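PDB 3EUL: probable transcriptional regulatory protein NarL from Mycobacterium tuberculosis, which probably regulates genes of aerobic nitrate metabolism by binding their promoters together with DevR once NarS phosphorylates it, the present chain being the signal receiver domain. Local coordinates for residues Lys15-Val20 against Gly39-Gly45; Asp48-Leu54 against Met71-Asp75; Thr90-Leu94 against Cys132-Arg136. One frame throughout, in Å; residues are numbered along the deposited sequence.

Contact 1: Lys15-Val20 against Gly39-Gly45; sequences KVRVVV and GSVNVVG
Val18 and Val41 make the tightest meeting between Lys15-Val20 and Gly39-Gly45: CG2 of Val18 presses on CG1 of Val41 at 3.5 Å, closer than carbon atoms usually approach, the two side chains crossing at a slant. Val18 brings this methyl forward because CG2 lies beside its own backbone N, with CG1 anti to that nitrogen (chi1 178°). Val16 and Val43 share this face, which is covered by Leu35 of helix 25-38 and Val129 and Leu130 of helix 122-134. Underneath, the strands run parallel and are laced by backbone bonds from both sides, among them Asn42 N to Val16 O and Val18 N to Asn42 O, each 2.8 Å. They are the two strands of a beta-alpha-beta unit, joined through helix 25-38, at one border of the receiver's five-stranded sheet. The ladder then slips by one residue: Val18 O takes the N-H of Val44 at 2.8 Å, yet Val19 pairs with Gly45, a beta bulge. At the bulge Val44 CG2 lies 3.4 Å from Val18 O, and Val44 CG1 is 4.0 Å from Arg17 CB, the side chains at about a right angle. Arg17 NH2 is hydrogen-bonded to His60 O. At the start of the strands the fit is looser and wet. Lys15 extends over the turn, its CE 3.3 Å from Gly39 O, and its ammonium reaches Val41 O through two waters that each accept from NZ and donate to the carbonyl.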
loop_
_atom_site.group_PDB
_atom_site.type_symbol
_atom_site.label_atom_id
_atom_site.label_comp_id
_atom_site.label_asym_id
_atom_site.label_seq_id
_atom_site.Cartn_x
_atom_site.Cartn_y
_atom_site.Cartn_z
ATOM N N LYS A 15 8.257 -2.348 15.248
ATOM C CA LYS A 15 7.447 -1.534 14.332
ATOM C C LYS A 15 7.053 -2.338 13.089
ATOM O O LYS A 15 7.840 -3.089 12.538
ATOM C CB LYS A 15 8.166 -0.274 13.919
ATOM C CG LYS A 15 8.232 0.787 14.996
ATOM C CD LYS A 15 9.169 1.877 14.563
ATOM C CE LYS A 15 9.296 2.928 15.625
ATOM N NZ LYS A 15 9.546 4.209 14.962
ATOM N N VAL A 16 5.816 -2.181 12.670
ATOM C CA VAL A 16 5.336 -2.730 11.398
ATOM C C VAL A 16 6.111 -2.077 10.279
ATOM O O VAL A 16 6.276 -0.861 10.267
ATOM C CB VAL A 16 3.821 -2.428 11.230
ATOM C CG1 VAL A 16 3.322 -2.678 9.774
ATOM C CG2 VAL A 16 3.018 -3.249 12.228
ATOM N N ARG A 17 6.608 -2.882 9.337
ATOM C CA ARG A 17 7.437 -2.375 8.250
ATOM C C ARG A 17 6.577 -2.173 6.987
ATOM O O ARG A 17 5.838 -3.065 6.592
ATOM C CB ARG A 17 8.626 -3.320 8.001
ATOM C CG ARG A 17 9.521 -3.463 9.241
ATOM C CD ARG A 17 10.449 -4.669 9.176
ATOM N NE ARG A 17 11.332 -4.512 8.038
ATOM C CZ ARG A 17 11.259 -5.181 6.883
ATOM N NH1 ARG A 17 10.402 -6.178 6.684
ATOM N NH2 ARG A 17 12.140 -4.886 5.940
ATOM N N VAL A 18 6.691 -0.996 6.372
ATOM C CA VAL A 18 5.853 -0.602 5.226
ATOM C C VAL A 18 6.603 -0.036 4.035
ATOM O O VAL A 18 7.565 0.731 4.189
ATOM C CB VAL A 18 4.802 0.448 5.712
ATOM C CG1 VAL A 18 3.922 0.936 4.569
ATOM C CG2 VAL A 18 3.989 -0.190 6.880
ATOM N N VAL A 19 6.158 -0.413 2.826
ATOM C CA VAL A 19 6.521 0.300 1.606
ATOM C C VAL A 19 5.317 1.145 1.175
ATOM O O VAL A 19 4.182 0.644 1.138
ATOM C CB VAL A 19 6.959 -0.685 0.463
ATOM C CG1 VAL A 19 7.032 0.027 -0.918
ATOM C CG2 VAL A 19 8.311 -1.363 0.806
ATOM N N VAL A 20 5.570 2.428 0.864
ATOM C CA VAL A 20 4.563 3.372 0.375
ATOM C C VAL A 20 4.846 3.721 -1.094
ATOM O O VAL A 20 6.001 3.985 -1.477
ATOM C CB VAL A 20 4.507 4.684 1.222
ATOM C CG1 VAL A 20 3.506 5.690 0.596
ATOM C CG2 VAL A 20 4.174 4.405 2.696
ATOM N N GLY A 39 4.653 6.395 15.616
ATOM C CA GLY A 39 5.559 5.651 16.499
ATOM C C GLY A 39 5.482 4.129 16.331
ATOM O O GLY A 39 6.279 3.413 16.942
ATOM N N SER A 40 4.577 3.633 15.492
ATOM C CA SER A 40 4.345 2.175 15.345
ATOM C C SER A 40 4.706 1.592 13.966
ATOM O O SER A 40 4.485 0.394 13.700
ATOM C CB SER A 40 2.880 1.867 15.644
ATOM O OG SER A 40 2.605 2.058 17.029
ATOM N N VAL A 41 5.245 2.432 13.090
ATOM C CA VAL A 41 5.470 2.068 11.703
ATOM C C VAL A 41 6.849 2.554 11.244
ATOM O O VAL A 41 7.255 3.706 11.459
ATOM C CB VAL A 41 4.374 2.630 10.743
ATOM C CG1 VAL A 41 4.660 2.218 9.272
ATOM C CG2 VAL A 41 2.938 2.195 11.157
ATOM N N ASN A 42 7.551 1.642 10.596
ATOM C CA ASN A 42 8.811 1.893 9.944
ATOM C C ASN A 42 8.572 1.806 8.417
ATOM O O ASN A 42 8.355 0.737 7.861
ATOM C CB ASN A 42 9.819 0.857 10.424
ATOM C CG ASN A 42 11.204 0.989 9.771
ATOM O OD1 ASN A 42 11.549 1.982 9.090
ATOM N ND2 ASN A 42 12.017 -0.033 10.000
ATOM N N VAL A 43 8.635 2.953 7.773
ATOM C CA VAL A 43 8.574 3.035 6.333
ATOM C C VAL A 43 9.964 2.668 5.818
ATOM O O VAL A 43 10.965 3.367 6.050
ATOM C CB VAL A 43 8.088 4.422 5.871
ATOM C CG1 VAL A 43 8.082 4.544 4.314
ATOM C CG2 VAL A 43 6.645 4.679 6.403
ATOM N N VAL A 44 10.035 1.522 5.160
ATOM C CA VAL A 44 11.310 0.990 4.730
ATOM C C VAL A 44 11.620 1.305 3.295
ATOM O O VAL A 44 12.751 1.147 2.874
ATOM C CB VAL A 44 11.420 -0.510 4.985
ATOM C CG1 VAL A 44 11.381 -0.771 6.488
ATOM C CG2 VAL A 44 10.354 -1.294 4.237
ATOM N N GLY A 45 10.631 1.790 2.552
ATOM C CA GLY A 45 10.840 2.149 1.154
ATOM C C GLY A 45 9.689 2.946 0.602
ATOM O O GLY A 45 8.561 2.768 1.032
HETATM O O HOH W 1 6.888 5.169 13.691
HETATM O O HOH W 2 10.200 4.959 11.950
#

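Contact 2: Asp48-Leu54 against Met71-Asp75; sequences DDGAAAL and MPGMD
The pyrrolidine ring of Pro72 meets Asp48 with its CD and CG atoms, CD standing 3.4 Å from Asp48 O, while the peptide group that follows the ring turns its carbonyl to the first turn of helix 50-60. There Gly50 N donates to Pro72 O over 2.8 Å, an almost straight bond (176° at the hydrogen) that arrives nearly along the C=O axis. The Asp49 carboxylate caps the same helix end: its OD1 accepts weakly from Ala51 N and Ala52 N. The side chain stands over those amides because CG is tucked between the backbone N and the carbonyl carbon (chi1 70°). Met74 O occupies the place where a side chain of Gly50 would start, 3.1 Å from Gly50 CA in a CA-H...O contact, an approach that the bare alpha carbon of glycine permits. Two methionines hold the flanks. Met71, bent at its last torsion, lays CE 3.7 Å from Gly50 CA and SD 4.2 Å from Ala53 CB. Met74 is extended throughout and runs out to Leu54, where CE touches CD2 at 3.7 Å; Val79 and Ala82 of helix 76-85 also border it. Asp75 in turn caps helix 76-85 through Gln78 N. The Met-Pro-Gly-Met-Asp run of Met71-Asp75 follows the strand ending in Asp68, the probable phosphorylation site, and is a hallmark loop of CheY-like receiver domains, here docked on the start of the neighbouring helix.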
loop_
_atom_site.group_PDB
_atom_site.type_symbol
_atom_site.label_atom_id
_atom_site.label_comp_id
_atom_site.label_asym_id
_atom_site.label_seq_id
_atom_site.Cartn_x
_atom_site.Cartn_y
_atom_site.Cartn_z
ATOM N N ASP A 48 7.553 5.815 -6.634
ATOM C CA ASP A 48 6.593 6.589 -7.400
ATOM C C ASP A 48 6.145 5.887 -8.657
ATOM O O ASP A 48 5.428 6.481 -9.456
ATOM C CB ASP A 48 7.113 8.003 -7.689
ATOM C CG ASP A 48 8.573 8.022 -8.053
ATOM O OD1 ASP A 48 8.916 7.462 -9.119
ATOM O OD2 ASP A 48 9.374 8.590 -7.263
ATOM N N ASP A 49 6.517 4.622 -8.838
ATOM C CA ASP A 49 5.897 3.830 -9.896
ATOM C C ASP A 49 5.787 2.365 -9.506
ATOM O O ASP A 49 6.416 1.920 -8.541
ATOM C CB ASP A 49 6.627 4.011 -11.214
ATOM C CG ASP A 49 7.973 3.384 -11.221
ATOM O OD1 ASP A 49 8.069 2.206 -11.644
ATOM O OD2 ASP A 49 8.935 4.067 -10.809
ATOM N N GLY A 50 4.933 1.640 -10.217
ATOM C CA GLY A 50 4.522 0.334 -9.719
ATOM C C GLY A 50 5.630 -0.698 -9.775
ATOM O O GLY A 50 5.685 -1.589 -8.938
ATOM N N ALA A 51 6.477 -0.621 -10.791
ATOM C CA ALA A 51 7.494 -1.662 -10.993
ATOM C C ALA A 51 8.536 -1.524 -9.889
ATOM O O ALA A 51 9.051 -2.514 -9.369
ATOM C CB ALA A 51 8.137 -1.550 -12.372
ATOM N N ALA A 52 8.813 -0.274 -9.519
ATOM C CA ALA A 52 9.707 0.047 -8.449
ATOM C C ALA A 52 9.135 -0.383 -7.081
ATOM O O ALA A 52 9.867 -0.841 -6.212
ATOM C CB ALA A 52 10.016 1.585 -8.458
ATOM N N ALA A 53 7.841 -0.177 -6.892
ATOM C CA ALA A 53 7.124 -0.644 -5.708
ATOM C C ALA A 53 7.243 -2.148 -5.578
ATOM O O ALA A 53 7.512 -2.682 -4.502
ATOM C CB ALA A 53 5.630 -0.232 -5.811
ATOM N N LEU A 54 7.060 -2.849 -6.671
ATOM C CA LEU A 54 7.191 -4.307 -6.633
ATOM C C LEU A 54 8.621 -4.760 -6.264
ATOM O O LEU A 54 8.819 -5.694 -5.470
ATOM C CB LEU A 54 6.766 -4.883 -7.967
ATOM C CG LEU A 54 6.904 -6.390 -8.078
ATOM C CD1 LEU A 54 6.059 -7.089 -7.046
ATOM C CD2 LEU A 54 6.539 -6.844 -9.483
ATOM N N MET A 71 -0.672 3.775 -9.812
ATOM C CA MET A 71 0.756 4.005 -9.991
ATOM C C MET A 71 1.089 3.845 -11.469
ATOM O O MET A 71 0.529 2.977 -12.115
ATOM C CB MET A 71 1.528 3.038 -9.162
ATOM C CG MET A 71 1.571 3.476 -7.692
ATOM S SD MET A 71 2.453 2.264 -6.798
ATOM C CE MET A 71 1.637 0.790 -7.419
ATOM N N PRO A 72 2.024 4.659 -11.994
ATOM C CA PRO A 72 2.456 4.445 -13.369
ATOM C C PRO A 72 3.221 3.127 -13.558
ATOM O O PRO A 72 3.803 2.583 -12.604
ATOM C CB PRO A 72 3.378 5.636 -13.652
ATOM C CG PRO A 72 3.244 6.556 -12.483
ATOM C CD PRO A 72 2.760 5.760 -11.354
ATOM N N GLY A 73 3.155 2.601 -14.779
ATOM C CA GLY A 73 3.956 1.461 -15.231
ATOM C C GLY A 73 3.374 0.121 -14.853
ATOM O O GLY A 73 3.401 -0.835 -15.619
ATOM N N MET A 74 2.845 0.054 -13.657
ATOM C CA MET A 74 2.207 -1.163 -13.187
ATOM C C MET A 74 1.304 -0.698 -12.062
ATOM O O MET A 74 1.766 -0.077 -11.125
ATOM C CB MET A 74 3.296 -2.113 -12.739
ATOM C CG MET A 74 2.857 -3.362 -12.099
ATOM S SD MET A 74 4.315 -4.367 -11.709
ATOM C CE MET A 74 3.420 -5.747 -11.064
ATOM N N ASP A 75 -0.001 -0.877 -12.225
ATOM C CA ASP A 75 -0.943 -0.311 -11.295
ATOM C C ASP A 75 -0.969 -1.101 -10.004
ATOM O O ASP A 75 -0.348 -2.169 -9.923
ATOM C CB ASP A 75 -2.351 -0.127 -11.920
ATOM C CG ASP A 75 -3.120 -1.422 -12.147
ATOM O OD1 ASP A 75 -3.207 -2.314 -11.263
ATOM O OD2 ASP A 75 -3.754 -1.477 -13.232
#

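Contact 3: Thr90-Leu94 against Cys132-Arg136; sequences TRVLL and CAKGR
Cys132 O is gripped by two N-H groups that reach it from opposite faces of its plane: Arg91 NE at 2.9 Å and Gly135 N at 3.2 Å, the latter a bond within the helix end itself. The Arg91 bond is bent, 130° at the hydrogen, and its donor stands well above the carbonyl plane. A turn in the arginine chain at chi3 (63°) swings the guanidinium round to the carbonyl, while Cys132 SG settles alongside, 3.6 Å from Arg91 CB and 3.5 Å from Arg91 NE. Gly135 O lies over one face of the guanidinium, 2.9 Å from Arg91 NH2, too poorly angled for a hydrogen bond, though its negative end would probably favour the cation there. Arg136 crosses Arg91 at about a right angle. Arg136 NH1 approaches Leu93 CD1 at 3.4 Å, and Leu93 CD2 packs 4.2 Å from Cys132 CB. The contact thus seats the last turn of helix 122-134 on strand 91-96, which runs between strands 64-68 and 114-117; Val92, pointing away from this contact, meets helix 76-85.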
loop_
_atom_site.group_PDB
_atom_site.type_symbol
_atom_site.label_atom_id
_atom_site.label_comp_id
_atom_site.label_asym_id
_atom_site.label_seq_id
_atom_site.Cartn_x
_atom_site.Cartn_y
_atom_site.Cartn_z
ATOM N N THR A 90 3.925 -10.138 2.073
ATOM C CA THR A 90 3.409 -8.783 2.135
ATOM C C THR A 90 1.927 -8.657 1.820
ATOM O O THR A 90 1.478 -9.172 0.818
ATOM C CB THR A 90 4.185 -7.923 1.136
ATOM O OG1 THR A 90 5.577 -7.989 1.492
ATOM C CG2 THR A 90 3.701 -6.468 1.219
ATOM N N ARG A 91 1.193 -7.896 2.630
ATOM C CA ARG A 91 -0.204 -7.555 2.317
ATOM C C ARG A 91 -0.236 -6.245 1.597
ATOM O O ARG A 91 0.377 -5.285 2.048
ATOM C CB ARG A 91 -1.022 -7.486 3.582
ATOM C CG ARG A 91 -1.212 -8.873 4.136
ATOM C CD ARG A 91 -1.914 -8.923 5.447
ATOM N NE ARG A 91 -3.304 -8.442 5.490
ATOM C CZ ARG A 91 -4.372 -8.934 4.849
ATOM N NH1 ARG A 91 -4.289 -9.910 3.952
ATOM N NH2 ARG A 91 -5.565 -8.378 5.076
ATOM N N VAL A 92 -0.908 -6.202 0.457
ATOM C CA VAL A 92 -0.947 -4.985 -0.356
ATOM C C VAL A 92 -2.289 -4.251 -0.158
ATOM O O VAL A 92 -3.357 -4.731 -0.582
ATOM C CB VAL A 92 -0.703 -5.281 -1.832
ATOM C CG1 VAL A 92 -0.871 -4.000 -2.668
ATOM C CG2 VAL A 92 0.715 -5.898 -2.021
ATOM N N LEU A 93 -2.207 -3.091 0.480
ATOM C CA LEU A 93 -3.360 -2.233 0.753
ATOM C C LEU A 93 -3.375 -1.153 -0.309
ATOM O O LEU A 93 -2.381 -0.471 -0.516
ATOM C CB LEU A 93 -3.206 -1.664 2.175
ATOM C CG LEU A 93 -4.362 -1.088 2.951
ATOM C CD1 LEU A 93 -5.559 -2.041 3.100
ATOM C CD2 LEU A 93 -3.839 -0.662 4.323
ATOM N N LEU A 94 -4.471 -1.021 -1.052
ATOM C CA LEU A 94 -4.529 0.021 -2.087
ATOM C C LEU A 94 -5.280 1.247 -1.558
ATOM O O LEU A 94 -6.153 1.159 -0.684
ATOM C CB LEU A 94 -5.173 -0.480 -3.396
ATOM C CG LEU A 94 -4.514 -1.658 -4.110
ATOM C CD1 LEU A 94 -5.311 -2.120 -5.373
ATOM C CD2 LEU A 94 -3.004 -1.404 -4.421
ATOM N N CYS A 132 -4.232 -4.224 8.967
ATOM C CA CYS A 132 -3.836 -5.052 7.842
ATOM C C CYS A 132 -2.652 -5.933 8.222
ATOM O O CYS A 132 -2.670 -7.143 7.991
ATOM C CB CYS A 132 -3.511 -4.153 6.660
ATOM S SG CYS A 132 -3.126 -5.012 5.125
ATOM N N ALA A 133 -1.643 -5.346 8.840
ATOM C CA ALA A 133 -0.488 -6.108 9.314
ATOM C C ALA A 133 -0.882 -7.201 10.333
ATOM O O ALA A 133 -0.254 -8.255 10.387
ATOM C CB ALA A 133 0.519 -5.174 9.944
ATOM N N LYS A 134 -1.910 -6.924 11.130
ATOM C CA LYS A 134 -2.372 -7.848 12.174
ATOM C C LYS A 134 -3.226 -8.990 11.647
ATOM O O LYS A 134 -3.322 -10.047 12.286
ATOM C CB LYS A 134 -3.242 -7.109 13.188
ATOM C CG LYS A 134 -2.495 -6.443 14.333
ATOM C CD LYS A 134 -3.467 -6.044 15.446
ATOM C CE LYS A 134 -4.429 -4.912 15.029
ATOM N NZ LYS A 134 -3.732 -3.592 14.903
ATOM N N GLY A 135 -3.883 -8.776 10.516
ATOM C CA GLY A 135 -5.091 -9.569 10.208
ATOM C C GLY A 135 -5.793 -9.051 8.963
ATOM O O GLY A 135 -5.349 -9.331 7.847
ATOM N N ARG A 136 -6.931 -8.377 9.156
ATOM C CA ARG A 136 -7.478 -7.390 8.207
ATOM C C ARG A 136 -8.062 -6.319 9.112
ATOM O O ARG A 136 -8.429 -6.611 10.259
ATOM C CB ARG A 136 -8.582 -7.971 7.294
ATOM C CG ARG A 136 -9.520 -6.925 6.615
ATOM C CD ARG A 136 -8.753 -5.777 5.898
ATOM N NE ARG A 136 -9.658 -4.801 5.272
ATOM C CZ ARG A 136 -9.326 -3.561 4.903
ATOM N NH1 ARG A 136 -8.101 -3.086 5.098
ATOM N NH2 ARG A 136 -10.239 -2.774 4.343
#

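Contacts 1 and 3 both reach the parallel sheet, and the helix of contact 3 covers one face of contact 1. Their centres are 12 Å apart, and they touch where Val16 CG1 packs on Ala133 CB at 3.8 Å, so that helix 122-134 spans from the border pair of strands to strand 91-96. Contact 2 lies farther off, its centre 19 Å from that of contact 1 and 18 Å from that of contact 3, on the other side of the chain's centre from the latter. Strand 41-47 leads directly from contact 1 into the helix of contact 2. Of the three, contact 2 is the one next along the chain to the probable phosphoacceptor Asp68, unmodified here.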